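Local structure of inositol monophosphatase family protein (Staphylococcus aureus, 5I3S) at residues 9-14 and 121-126; 16-21 and 98-103; 40-45 and 86-91; 102-107 and 112-117. The protein probably hydrolyses phosphate monoesters such as inositol monophosphate, as a member of the FIG superfamily with the sugar phosphatase fold. All coordinates share one frame; numbering follows the deposited sequence.

Interaction 1. Residues 9-14 and 121-126; sequences GLIQEA and DVLYHA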
loop_
_atom_site.group_PDB
_atom_site.type_symbol
_atom_site.label_atom_id
_atom_site.label_comp_id
_atom_site.label_asym_id
_atom_site.label_seq_id
_atom_site.Cartn_x
_atom_site.Cartn_y
_atom_site.Cartn_z
ATOM N N GLY A 9 -25.769 -3.976 -8.388
ATOM C CA GLY A 9 -25.727 -3.449 -9.744
ATOM C C GLY A 9 -25.479 -1.967 -9.769
ATOM O O GLY A 9 -24.615 -1.474 -10.515
ATOM N N LEU A 10 -26.207 -1.259 -8.912
ATOM C CA LEU A 10 -26.010 0.179 -8.703
ATOM C C LEU A 10 -24.545 0.544 -8.442
ATOM O O LEU A 10 -24.010 1.461 -9.046
ATOM C CB LEU A 10 -26.859 0.648 -7.518
ATOM C CG LEU A 10 -26.701 2.113 -7.107
ATOM C CD1 LEU A 10 -27.061 3.016 -8.279
ATOM C CD2 LEU A 10 -27.580 2.430 -5.925
ATOM N N ILE A 11 -23.877 -0.155 -7.540
ATOM C CA ILE A 11 -22.499 0.256 -7.216
ATOM C C ILE A 11 -21.565 0.018 -8.423
ATOM O O ILE A 11 -20.723 0.861 -8.727
ATOM C CB ILE A 11 -22.003 -0.358 -5.887
ATOM C CG1 ILE A 11 -20.784 0.390 -5.364
ATOM C CG2 ILE A 11 -21.766 -1.852 -6.007
ATOM C CD1 ILE A 11 -20.337 -0.097 -3.992
ATOM N N GLN A 12 -21.764 -1.106 -9.113
ATOM C CA GLN A 12 -21.007 -1.457 -10.314
ATOM C C GLN A 12 -21.247 -0.463 -11.450
ATOM O O GLN A 12 -20.319 0.026 -12.078
ATOM C CB GLN A 12 -21.334 -2.875 -10.752
ATOM C CG GLN A 12 -20.677 -3.902 -9.871
ATOM C CD GLN A 12 -21.201 -5.318 -10.105
ATOM O OE1 GLN A 12 -22.314 -5.678 -9.674
ATOM N NE2 GLN A 12 -20.399 -6.136 -10.760
ATOM N N GLU A 13 -22.494 -0.103 -11.639
ATOM C CA GLU A 13 -22.863 0.847 -12.654
ATOM C C GLU A 13 -22.300 2.256 -12.342
ATOM O O GLU A 13 -21.777 2.942 -13.242
ATOM C CB GLU A 13 -24.403 0.782 -12.814
ATOM C CG GLU A 13 -25.006 1.523 -14.005
ATOM C CD GLU A 13 -24.277 1.288 -15.297
ATOM O OE1 GLU A 13 -24.059 0.113 -15.656
ATOM O OE2 GLU A 13 -23.898 2.301 -15.933
ATOM N N ALA A 14 -22.370 2.672 -11.073
ATOM C CA ALA A 14 -21.703 3.906 -10.600
ATOM C C ALA A 14 -20.190 3.851 -10.840
ATOM O O ALA A 14 -19.574 4.874 -11.084
ATOM C CB ALA A 14 -21.982 4.148 -9.132
ATOM N N ASP A 121 -11.920 -3.452 -11.111
ATOM C CA ASP A 121 -13.215 -4.150 -11.247
ATOM C C ASP A 121 -13.386 -5.318 -10.249
ATOM O O ASP A 121 -13.662 -6.480 -10.649
ATOM C CB ASP A 121 -13.452 -4.604 -12.731
ATOM C CG ASP A 121 -14.915 -5.050 -13.016
ATOM O OD1 ASP A 121 -15.875 -4.839 -12.196
ATOM O OD2 ASP A 121 -15.114 -5.636 -14.109
ATOM N N VAL A 122 -13.148 -5.033 -8.972
ATOM C CA VAL A 122 -13.338 -6.052 -7.946
ATOM C C VAL A 122 -14.285 -5.523 -6.884
ATOM O O VAL A 122 -14.011 -4.526 -6.215
ATOM C CB VAL A 122 -12.013 -6.477 -7.271
ATOM C CG1 VAL A 122 -12.266 -7.574 -6.241
ATOM C CG2 VAL A 122 -10.941 -6.944 -8.300
ATOM N N LEU A 123 -15.409 -6.181 -6.754
ATOM C CA LEU A 123 -16.445 -5.794 -5.834
ATOM C C LEU A 123 -16.343 -6.736 -4.687
ATOM O O LEU A 123 -16.502 -7.937 -4.879
ATOM C CB LEU A 123 -17.799 -5.961 -6.480
ATOM C CG LEU A 123 -19.016 -5.734 -5.567
ATOM C CD1 LEU A 123 -19.105 -4.287 -5.151
ATOM C CD2 LEU A 123 -20.265 -6.139 -6.290
ATOM N N TYR A 124 -16.063 -6.203 -3.491
ATOM C CA TYR A 124 -16.197 -7.001 -2.275
ATOM C C TYR A 124 -17.610 -6.781 -1.736
ATOM O O TYR A 124 -18.114 -5.667 -1.730
ATOM C CB TYR A 124 -15.111 -6.657 -1.248
ATOM C CG TYR A 124 -13.663 -6.731 -1.835
ATOM C CD1 TYR A 124 -12.911 -7.899 -1.745
ATOM C CD2 TYR A 124 -13.081 -5.620 -2.436
ATOM C CE1 TYR A 124 -11.623 -7.982 -2.285
ATOM C CE2 TYR A 124 -11.805 -5.671 -2.959
ATOM C CZ TYR A 124 -11.074 -6.838 -2.886
ATOM O OH TYR A 124 -9.828 -6.885 -3.421
ATOM N N HIS A 125 -18.233 -7.841 -1.258
ATOM C CA HIS A 125 -19.627 -7.792 -0.872
ATOM C C HIS A 125 -20.039 -8.963 0.039
ATOM O O HIS A 125 -19.382 -10.020 0.092
ATOM C CB HIS A 125 -20.545 -7.662 -2.118
ATOM C CG HIS A 125 -20.464 -8.828 -3.043
ATOM N ND1 HIS A 125 -21.514 -9.701 -3.239
ATOM C CD2 HIS A 125 -19.448 -9.276 -3.820
ATOM C CE1 HIS A 125 -21.136 -10.647 -4.090
ATOM N NE2 HIS A 125 -19.894 -10.403 -4.462
ATOM N N ALA A 126 -21.126 -8.724 0.771
ATOM C CA ALA A 126 -21.564 -9.577 1.890
ATOM C C ALA A 126 -22.967 -9.157 2.286
ATOM O O ALA A 126 -23.258 -7.958 2.374
ATOM C CB ALA A 126 -20.634 -9.411 3.067
#
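I11 and L123 make the tight part of this contact. Methyl CG2 of I11 lies 3.7 Å from CD1 of L123, and the two side chains meet at an oblique angle. I11 keeps CG1 anti to its backbone N (chi1 -163°). That places CG2 between the N and the carbonyl carbon, on the side where L123 arrives. Both residues are buried, and both also touch Y116 of the neighbouring strand 109-117. The looser side belongs to Q12, one residue further along the helix and partly exposed. The end of its extended side chain passes CD2 of L123 at about a right angle. L123 thus uses one methyl for the buried isoleucine and the other for the outer glutamine. The contact lays helix 2-24 against strand 122-127 of the large mixed sheet. A G1 beta bulge of D121 and V122 against D117 starts that strand. Together the two segments hide only 143 Å² of surface, and no hydrogen bond links them. The attachment here rests on dispersion and aliphatic burial between I11 and L123, with the amide end of Q12 as a looser addition.

Interaction 2. Residues 16-21 and 98-103; sequences IRIKQL and FAISIG
Helix 16-21 and strand 99-103 stay well apart as backbones, with the CA atoms of I18 and I100 9.7 Å from each other at the closest pairing. Side chains bridge the gap, and on the helix I18 does all the touching. Its two branches go to different partners. Methyl CD1, at the end of the longer branch, meets I100 CD1 at 3.9 Å, and the two isoleucines meet end to end. I100 CG1 is at the same distance from I18 CD1. The short branch of I18 serves F98: CG2 lies 4.0 Å from ring atom CE1 and approaches the ring obliquely. The I18 and F98 side chains run antiparallel past one another. I18 has CG1 anti to its carbonyl carbon (chi1 -72°), with CG2 anti to its backbone N, so the two methyls are spread to reach both partners. This is helix-on-sheet packing within the sugar phosphatase fold. Helix 2-24 covers one face of the large mixed sheet, and I100 also touches I11 and A14 of that helix. F98 stands just before the strand. The F98 ring also meets the ring of F91, with the planes at about 60°, while I18 touches T45 of helix 37-56.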
loop_
_atom_site.group_PDB
_atom_site.type_symbol
_atom_site.label_atom_id
_atom_site.label_comp_id
_atom_site.label_asym_id
_atom_site.label_seq_id
_atom_site.Cartn_x
_atom_site.Cartn_y
_atom_site.Cartn_z
ATOM N N ILE A 16 -18.693 2.291 -13.466
ATOM C CA ILE A 16 -18.603 2.593 -14.894
ATOM C C ILE A 16 -18.689 4.091 -15.194
ATOM O O ILE A 16 -17.944 4.605 -16.023
ATOM C CB ILE A 16 -19.616 1.754 -15.701
ATOM C CG1 ILE A 16 -19.118 0.309 -15.719
ATOM C CG2 ILE A 16 -19.795 2.267 -17.125
ATOM C CD1 ILE A 16 -20.030 -0.685 -16.386
ATOM N N ARG A 17 -19.574 4.787 -14.501
ATOM C CA ARG A 17 -19.654 6.243 -14.649
ATOM C C ARG A 17 -18.460 7.003 -14.101
ATOM O O ARG A 17 -18.140 8.057 -14.651
ATOM C CB ARG A 17 -20.935 6.777 -14.043
ATOM C CG ARG A 17 -22.136 6.259 -14.799
ATOM C CD ARG A 17 -23.408 6.450 -13.999
ATOM N NE ARG A 17 -23.835 7.854 -13.948
ATOM C CZ ARG A 17 -24.969 8.350 -14.466
ATOM N NH1 ARG A 17 -25.854 7.588 -15.113
ATOM N NH2 ARG A 17 -25.221 9.641 -14.336
ATOM N N ILE A 18 -17.815 6.490 -13.042
ATOM C CA ILE A 18 -16.535 7.064 -12.595
ATOM C C ILE A 18 -15.445 6.962 -13.686
ATOM O O ILE A 18 -14.815 7.960 -13.997
ATOM C CB ILE A 18 -16.003 6.476 -11.248
ATOM C CG1 ILE A 18 -16.863 6.982 -10.106
ATOM C CG2 ILE A 18 -14.550 6.876 -10.997
ATOM C CD1 ILE A 18 -16.407 6.566 -8.724
ATOM N N LYS A 19 -15.267 5.783 -14.281
ATOM C CA LYS A 19 -14.265 5.622 -15.384
ATOM C C LYS A 19 -14.582 6.501 -16.623
ATOM O O LYS A 19 -13.685 7.052 -17.239
ATOM C CB LYS A 19 -14.069 4.146 -15.791
ATOM C CG LYS A 19 -13.870 3.207 -14.603
ATOM C CD LYS A 19 -12.818 2.117 -14.790
ATOM C CE LYS A 19 -13.118 1.133 -15.916
ATOM N NZ LYS A 19 -14.542 0.707 -16.012
ATOM N N GLN A 20 -15.855 6.639 -16.963
ATOM C CA GLN A 20 -16.272 7.550 -18.034
ATOM C C GLN A 20 -15.893 9.006 -17.762
ATOM O O GLN A 20 -15.412 9.688 -18.679
ATOM C CB GLN A 20 -17.783 7.467 -18.282
ATOM C CG GLN A 20 -18.157 6.301 -19.162
ATOM C CD GLN A 20 -19.644 5.993 -19.151
ATOM O OE1 GLN A 20 -20.475 6.766 -18.658
ATOM N NE2 GLN A 20 -19.983 4.848 -19.691
ATOM N N LEU A 21 -16.115 9.469 -16.528
ATOM C CA LEU A 21 -15.722 10.819 -16.166
ATOM C C LEU A 21 -14.202 11.010 -16.217
ATOM O O LEU A 21 -13.722 12.042 -16.725
ATOM C CB LEU A 21 -16.356 11.276 -14.839
ATOM C CG LEU A 21 -17.875 11.551 -14.975
ATOM C CD1 LEU A 21 -18.590 11.610 -13.637
ATOM C CD2 LEU A 21 -18.185 12.827 -15.750
ATOM N N PHE A 98 -8.859 3.297 -5.026
ATOM C CA PHE A 98 -9.942 3.987 -4.363
ATOM C C PHE A 98 -11.209 3.197 -4.567
ATOM O O PHE A 98 -11.362 2.530 -5.577
ATOM C CB PHE A 98 -10.156 5.390 -4.939
ATOM C CG PHE A 98 -10.462 5.406 -6.421
ATOM C CD1 PHE A 98 -11.776 5.256 -6.892
ATOM C CD2 PHE A 98 -9.455 5.575 -7.326
ATOM C CE1 PHE A 98 -12.067 5.277 -8.250
ATOM C CE2 PHE A 98 -9.728 5.605 -8.693
ATOM C CZ PHE A 98 -11.030 5.452 -9.157
ATOM N N ALA A 99 -12.126 3.286 -3.618
ATOM C CA ALA A 99 -13.347 2.474 -3.695
ATOM C C ALA A 99 -14.622 3.309 -3.552
ATOM O O ALA A 99 -14.598 4.331 -2.914
ATOM C CB ALA A 99 -13.315 1.384 -2.631
ATOM N N ILE A 100 -15.710 2.865 -4.156
ATOM C CA ILE A 100 -17.018 3.284 -3.686
ATOM C C ILE A 100 -17.413 2.270 -2.595
ATOM O O ILE A 100 -17.129 1.061 -2.739
ATOM C CB ILE A 100 -18.098 3.265 -4.774
ATOM C CG1 ILE A 100 -17.642 3.947 -6.064
ATOM C CG2 ILE A 100 -19.387 3.905 -4.242
ATOM C CD1 ILE A 100 -18.452 3.540 -7.285
ATOM N N SER A 101 -18.000 2.779 -1.506
ATOM C CA SER A 101 -18.412 1.988 -0.354
ATOM C C SER A 101 -19.870 2.249 0.020
ATOM O O SER A 101 -20.264 3.373 0.206
ATOM C CB SER A 101 -17.555 2.356 0.865
ATOM O OG SER A 101 -17.838 1.535 2.009
ATOM N N ILE A 102 -20.647 1.195 0.212
ATOM C CA ILE A 102 -22.080 1.316 0.508
ATOM C C ILE A 102 -22.362 0.348 1.606
ATOM O O ILE A 102 -22.087 -0.831 1.463
ATOM C CB ILE A 102 -22.974 0.967 -0.718
ATOM C CG1 ILE A 102 -22.982 2.140 -1.705
ATOM C CG2 ILE A 102 -24.395 0.628 -0.319
ATOM C CD1 ILE A 102 -23.681 1.867 -3.019
ATOM N N GLY A 103 -22.855 0.868 2.728
ATOM C CA GLY A 103 -23.364 0.033 3.788
ATOM C C GLY A 103 -24.856 0.266 3.868
ATOM O O GLY A 103 -25.357 1.406 3.731
#

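Interaction 3. Residues 40-45 and 86-91; sequences NVDKAT and DGTLNF
D42 and T88 meet where helix 37-56 faces the DGT end of the DPIDGT signature of the inositol monophosphatase family. In relatives this signature contributes to the metal site. The carboxylate of D42 approaches the methyl of T88, not its hydroxyl: OD2 is 3.5 Å from CG2. The two side chains cross at about a right angle. OG1 of T88 sits between the backbone N and the carbonyl carbon (chi1 51°); this leaves CG2 anti to the carbonyl carbon and turned to D42. D42 OD1 lies close to the carboxylates of E65 and E66. Such an acidic cluster is consistent with the cation-binding site known from this family. The second pair is apolar. F91, in the first turn of helix 88-94, has CG anti to the backbone N (chi1 179°), which carries its ring out to V41. CZ comes within 4.3 Å of V41 CG2, which approaches the ring obliquely. V41 and F91 both also touch I85. G87 occupies the N-cap position of the short helix, and its carbonyl O accepts from F91 N. On the other helix, T45 folds its hydroxyl back: V41 O accepts from T45 OG1 at 2.7 Å and from T45 N at 2.9 Å, from opposite faces of the carbonyl plane.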
loop_
_atom_site.group_PDB
_atom_site.type_symbol
_atom_site.label_atom_id
_atom_site.label_comp_id
_atom_site.label_asym_id
_atom_site.label_seq_id
_atom_site.Cartn_x
_atom_site.Cartn_y
_atom_site.Cartn_z
ATOM N N ASN A 40 -15.625 16.992 -8.530
ATOM C CA ASN A 40 -16.676 16.858 -9.542
ATOM C C ASN A 40 -17.184 15.422 -9.674
ATOM O O ASN A 40 -18.409 15.211 -9.653
ATOM C CB ASN A 40 -16.254 17.445 -10.900
ATOM C CG ASN A 40 -16.483 18.961 -10.990
ATOM O OD1 ASN A 40 -16.537 19.671 -9.976
ATOM N ND2 ASN A 40 -16.608 19.465 -12.225
ATOM N N VAL A 41 -16.259 14.458 -9.780
ATOM C CA VAL A 41 -16.636 13.008 -9.809
ATOM C C VAL A 41 -17.314 12.538 -8.514
ATOM O O VAL A 41 -18.251 11.725 -8.571
ATOM C CB VAL A 41 -15.447 12.089 -10.186
ATOM C CG1 VAL A 41 -15.805 10.598 -10.090
ATOM C CG2 VAL A 41 -15.020 12.376 -11.598
ATOM N N ASP A 42 -16.890 13.086 -7.380
ATOM C CA ASP A 42 -17.461 12.765 -6.081
ATOM C C ASP A 42 -18.962 13.155 -6.049
ATOM O O ASP A 42 -19.838 12.342 -5.662
ATOM C CB ASP A 42 -16.659 13.467 -4.934
ATOM C CG ASP A 42 -16.286 12.526 -3.800
ATOM O OD1 ASP A 42 -17.165 11.820 -3.317
ATOM O OD2 ASP A 42 -15.123 12.488 -3.359
ATOM N N LYS A 43 -19.260 14.386 -6.457
ATOM C CA LYS A 43 -20.655 14.890 -6.538
ATOM C C LYS A 43 -21.448 14.085 -7.564
ATOM O O LYS A 43 -22.544 13.633 -7.263
ATOM C CB LYS A 43 -20.722 16.408 -6.874
ATOM N N ALA A 44 -20.878 13.877 -8.754
ATOM C CA ALA A 44 -21.566 13.128 -9.808
ATOM C C ALA A 44 -21.988 11.756 -9.290
ATOM O O ALA A 44 -23.173 11.361 -9.409
ATOM C CB ALA A 44 -20.690 12.960 -11.041
ATOM N N THR A 45 -21.028 11.065 -8.683
ATOM C CA THR A 45 -21.242 9.693 -8.214
ATOM C C THR A 45 -22.284 9.649 -7.087
ATOM O O THR A 45 -23.194 8.796 -7.114
ATOM C CB THR A 45 -19.904 9.035 -7.774
ATOM O OG1 THR A 45 -18.941 9.153 -8.843
ATOM C CG2 THR A 45 -20.112 7.592 -7.411
ATOM N N ASP A 86 -13.850 6.687 -1.644
ATOM C CA ASP A 86 -12.986 6.505 -0.521
ATOM C C ASP A 86 -11.533 6.270 -0.966
ATOM O O ASP A 86 -11.242 5.269 -1.634
ATOM C CB ASP A 86 -13.433 5.311 0.353
ATOM C CG ASP A 86 -12.706 5.303 1.719
ATOM O OD1 ASP A 86 -12.322 6.383 2.207
ATOM O OD2 ASP A 86 -12.473 4.235 2.285
ATOM N N GLY A 87 -10.638 7.149 -0.520
ATOM C CA GLY A 87 -9.325 7.267 -1.057
ATOM C C GLY A 87 -9.200 8.372 -2.103
ATOM O O GLY A 87 -8.609 8.160 -3.180
ATOM N N THR A 88 -9.699 9.563 -1.784
ATOM C CA THR A 88 -9.661 10.638 -2.773
ATOM C C THR A 88 -8.220 11.019 -3.175
ATOM O O THR A 88 -7.954 11.304 -4.347
ATOM C CB THR A 88 -10.450 11.905 -2.319
ATOM O OG1 THR A 88 -10.024 12.272 -1.024
ATOM C CG2 THR A 88 -11.937 11.648 -2.196
ATOM N N LEU A 89 -7.291 11.048 -2.231
ATOM C CA LEU A 89 -5.921 11.262 -2.604
ATOM C C LEU A 89 -5.369 10.178 -3.514
ATOM O O LEU A 89 -4.605 10.492 -4.442
ATOM C CB LEU A 89 -4.983 11.395 -1.391
ATOM C CG LEU A 89 -4.971 12.719 -0.626
ATOM C CD1 LEU A 89 -3.985 12.673 0.544
ATOM C CD2 LEU A 89 -4.678 13.885 -1.566
ATOM N N ASN A 90 -5.686 8.906 -3.251
ATOM C CA ASN A 90 -5.315 7.843 -4.216
ATOM C C ASN A 90 -5.873 8.182 -5.632
ATOM O O ASN A 90 -5.152 8.176 -6.601
ATOM C CB ASN A 90 -5.724 6.429 -3.718
ATOM C CG ASN A 90 -4.857 5.935 -2.540
ATOM O OD1 ASN A 90 -3.870 6.558 -2.163
ATOM N ND2 ASN A 90 -5.232 4.819 -1.969
ATOM N N PHE A 91 -7.155 8.495 -5.715
ATOM C CA PHE A 91 -7.750 8.935 -6.928
ATOM C C PHE A 91 -6.981 10.118 -7.572
ATOM O O PHE A 91 -6.644 10.063 -8.770
ATOM C CB PHE A 91 -9.215 9.294 -6.675
ATOM C CG PHE A 91 -9.948 9.791 -7.886
ATOM C CD1 PHE A 91 -10.925 9.017 -8.466
ATOM C CD2 PHE A 91 -9.666 11.061 -8.436
ATOM C CE1 PHE A 91 -11.629 9.481 -9.568
ATOM C CE2 PHE A 91 -10.365 11.532 -9.538
ATOM C CZ PHE A 91 -11.356 10.742 -10.100
#

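Interaction 4. Residues 102-107 and 112-117; sequences IGIYID and AGFVYD
The ring of F114 has the carbonyl oxygen of I102 at its edge, near the ring plane, 3.6 Å from CD2. Methyl CD1 of I104 comes to the ring obliquely, 4.3 Å from CE2. The ring of Y4, from helix 2-24, also meets the F114 ring, with planes at about 30°. I102 adds its short branch: CG2 lies 3.9 Å from F114 CD2. That methyl is directed there because CG1 of I102 is anti to the carbonyl carbon (chi1 -77°) and CG2 anti to the backbone N. I102, I104, A112 and F114 line one face of the sheet, and helix 2-24 covers it with Y4, A7 and I11. The backbones form an antiparallel beta hairpin, strand 99-106 with strand 109-117. I102 pairs with F114 and I104 with A112, each a hydrogen-bonded pair with a bond in both directions. I104 N to A112 O is the shortest, at 2.8 Å, and A112 N to I104 O the longest, at 3.2 Å. F114 N to I102 O is the most bent, 138° at the hydrogen. Between them G103 faces G113 as a non-hydrogen-bonded pair, with CA atoms 4.5 Å apart. G113 CA also makes a CA-H...O contact with I102 O. That oxygen thus receives an N-H and a C-H while lying at the phenyl edge. Four backbone bonds fix the register of the hairpin. Its aliphatic and aromatic side chains turn one face into a hydrophobic surface for the helix.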
loop_
_atom_site.group_PDB
_atom_site.type_symbol
_atom_site.label_atom_id
_atom_site.label_comp_id
_atom_site.label_asym_id
_atom_site.label_seq_id
_atom_site.Cartn_x
_atom_site.Cartn_y
_atom_site.Cartn_z
ATOM N N ILE A 102 -20.647 1.195 0.212
ATOM C CA ILE A 102 -22.080 1.316 0.508
ATOM C C ILE A 102 -22.362 0.348 1.606
ATOM O O ILE A 102 -22.087 -0.831 1.463
ATOM C CB ILE A 102 -22.974 0.967 -0.718
ATOM C CG1 ILE A 102 -22.982 2.140 -1.705
ATOM C CG2 ILE A 102 -24.395 0.628 -0.319
ATOM C CD1 ILE A 102 -23.681 1.867 -3.019
ATOM N N GLY A 103 -22.855 0.868 2.728
ATOM C CA GLY A 103 -23.364 0.033 3.788
ATOM C C GLY A 103 -24.856 0.266 3.868
ATOM O O GLY A 103 -25.357 1.406 3.731
ATOM N N ILE A 104 -25.582 -0.806 4.072
ATOM C CA ILE A 104 -27.007 -0.689 4.190
ATOM C C ILE A 104 -27.419 -1.262 5.489
ATOM O O ILE A 104 -27.068 -2.360 5.821
ATOM C CB ILE A 104 -27.723 -1.406 3.060
ATOM C CG1 ILE A 104 -27.363 -0.705 1.756
ATOM C CG2 ILE A 104 -29.255 -1.421 3.326
ATOM C CD1 ILE A 104 -27.925 -1.425 0.539
ATOM N N TYR A 105 -28.204 -0.491 6.214
ATOM C CA TYR A 105 -28.624 -0.840 7.571
ATOM C C TYR A 105 -30.143 -0.752 7.644
ATOM O O TYR A 105 -30.727 0.160 7.068
ATOM C CB TYR A 105 -27.975 0.128 8.576
ATOM C CG TYR A 105 -26.539 -0.204 9.010
ATOM C CD1 TYR A 105 -26.253 -0.406 10.351
ATOM C CD2 TYR A 105 -25.462 -0.265 8.091
ATOM C CE1 TYR A 105 -24.961 -0.692 10.791
ATOM C CE2 TYR A 105 -24.155 -0.560 8.514
ATOM C CZ TYR A 105 -23.899 -0.780 9.882
ATOM O OH TYR A 105 -22.633 -1.064 10.417
ATOM N N ILE A 106 -30.774 -1.703 8.342
ATOM C CA ILE A 106 -32.243 -1.656 8.580
ATOM C C ILE A 106 -32.561 -1.566 10.084
ATOM O O ILE A 106 -32.148 -2.419 10.863
ATOM C CB ILE A 106 -32.998 -2.853 7.940
ATOM C CG1 ILE A 106 -32.668 -2.986 6.444
ATOM C CG2 ILE A 106 -34.507 -2.693 8.105
ATOM C CD1 ILE A 106 -32.800 -4.414 5.930
ATOM N N ASP A 107 -33.286 -0.513 10.464
ATOM C CA ASP A 107 -33.672 -0.240 11.853
ATOM C C ASP A 107 -32.476 -0.336 12.762
ATOM O O ASP A 107 -32.526 -1.017 13.788
ATOM C CB ASP A 107 -34.811 -1.179 12.308
ATOM C CG ASP A 107 -36.161 -0.843 11.622
ATOM O OD1 ASP A 107 -36.642 0.303 11.761
ATOM O OD2 ASP A 107 -36.720 -1.717 10.934
ATOM N N ALA A 112 -26.349 -5.237 4.617
ATOM C CA ALA A 112 -25.423 -5.585 3.545
ATOM C C ALA A 112 -24.285 -4.569 3.471
ATOM O O ALA A 112 -24.492 -3.417 3.828
ATOM C CB ALA A 112 -26.174 -5.628 2.214
ATOM N N GLY A 113 -23.119 -5.001 2.998
ATOM C CA GLY A 113 -22.007 -4.106 2.693
ATOM C C GLY A 113 -21.285 -4.374 1.351
ATOM O O GLY A 113 -21.179 -5.556 0.878
ATOM N N PHE A 114 -20.776 -3.282 0.765
ATOM C CA PHE A 114 -20.157 -3.271 -0.557
ATOM C C PHE A 114 -18.951 -2.348 -0.594
ATOM O O PHE A 114 -19.106 -1.196 -0.244
ATOM C CB PHE A 114 -21.154 -2.801 -1.643
ATOM C CG PHE A 114 -22.462 -3.573 -1.670
ATOM C CD1 PHE A 114 -22.621 -4.674 -2.489
ATOM C CD2 PHE A 114 -23.547 -3.173 -0.878
ATOM C CE1 PHE A 114 -23.828 -5.378 -2.521
ATOM C CE2 PHE A 114 -24.757 -3.869 -0.896
ATOM C CZ PHE A 114 -24.897 -4.969 -1.726
ATOM N N VAL A 115 -17.771 -2.847 -0.998
ATOM C CA VAL A 115 -16.644 -1.969 -1.358
ATOM C C VAL A 115 -16.105 -2.346 -2.749
ATOM O O VAL A 115 -15.672 -3.473 -2.983
ATOM C CB VAL A 115 -15.560 -1.735 -0.241
ATOM C CG1 VAL A 115 -15.962 -2.233 1.129
ATOM C CG2 VAL A 115 -14.221 -2.251 -0.555
ATOM N N TYR A 116 -16.234 -1.403 -3.683
ATOM C CA TYR A 116 -15.991 -1.659 -5.102
ATOM C C TYR A 116 -14.716 -1.015 -5.498
ATOM O O TYR A 116 -14.637 0.210 -5.484
ATOM C CB TYR A 116 -17.131 -1.131 -5.984
ATOM C CG TYR A 116 -17.011 -1.457 -7.473
ATOM C CD1 TYR A 116 -16.444 -2.665 -7.916
ATOM C CD2 TYR A 116 -17.513 -0.594 -8.448
ATOM C CE1 TYR A 116 -16.353 -2.973 -9.280
ATOM C CE2 TYR A 116 -17.417 -0.907 -9.795
ATOM C CZ TYR A 116 -16.829 -2.102 -10.200
ATOM O OH TYR A 116 -16.708 -2.411 -11.521
ATOM N N ASP A 117 -13.703 -1.827 -5.796
ATOM C CA ASP A 117 -12.394 -1.315 -6.211
ATOM C C ASP A 117 -12.577 -1.026 -7.702
ATOM O O ASP A 117 -12.493 -1.910 -8.534
ATOM C CB ASP A 117 -11.249 -2.326 -5.924
ATOM C CG ASP A 117 -9.871 -1.820 -6.335
ATOM O OD1 ASP A 117 -9.773 -0.936 -7.244
ATOM O OD2 ASP A 117 -8.870 -2.316 -5.771
#

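How the interactions relate
Along the chain, interactions 2, 3 and 4 fall inside the loop closed by interaction 1, and interaction 3 is nested inside interaction 2. Interactions 1 and 2 use successive parts of helix 2-24, and their centres are about 8 Å apart. Both press that helix onto the large mixed sheet. Interaction 4 pairs two inner strands of the same sheet and shares I102 and G103 with interaction 2. Its strand 109-117 neighbours strand 122-127 of interaction 1. Interaction 3 sits about 8 Å from interaction 2, centre to centre; a probable hydrogen bond from D86 N to A99 O joins them. The strand of interaction 2 follows the signature loop of interaction 3, which probably lies at the active site.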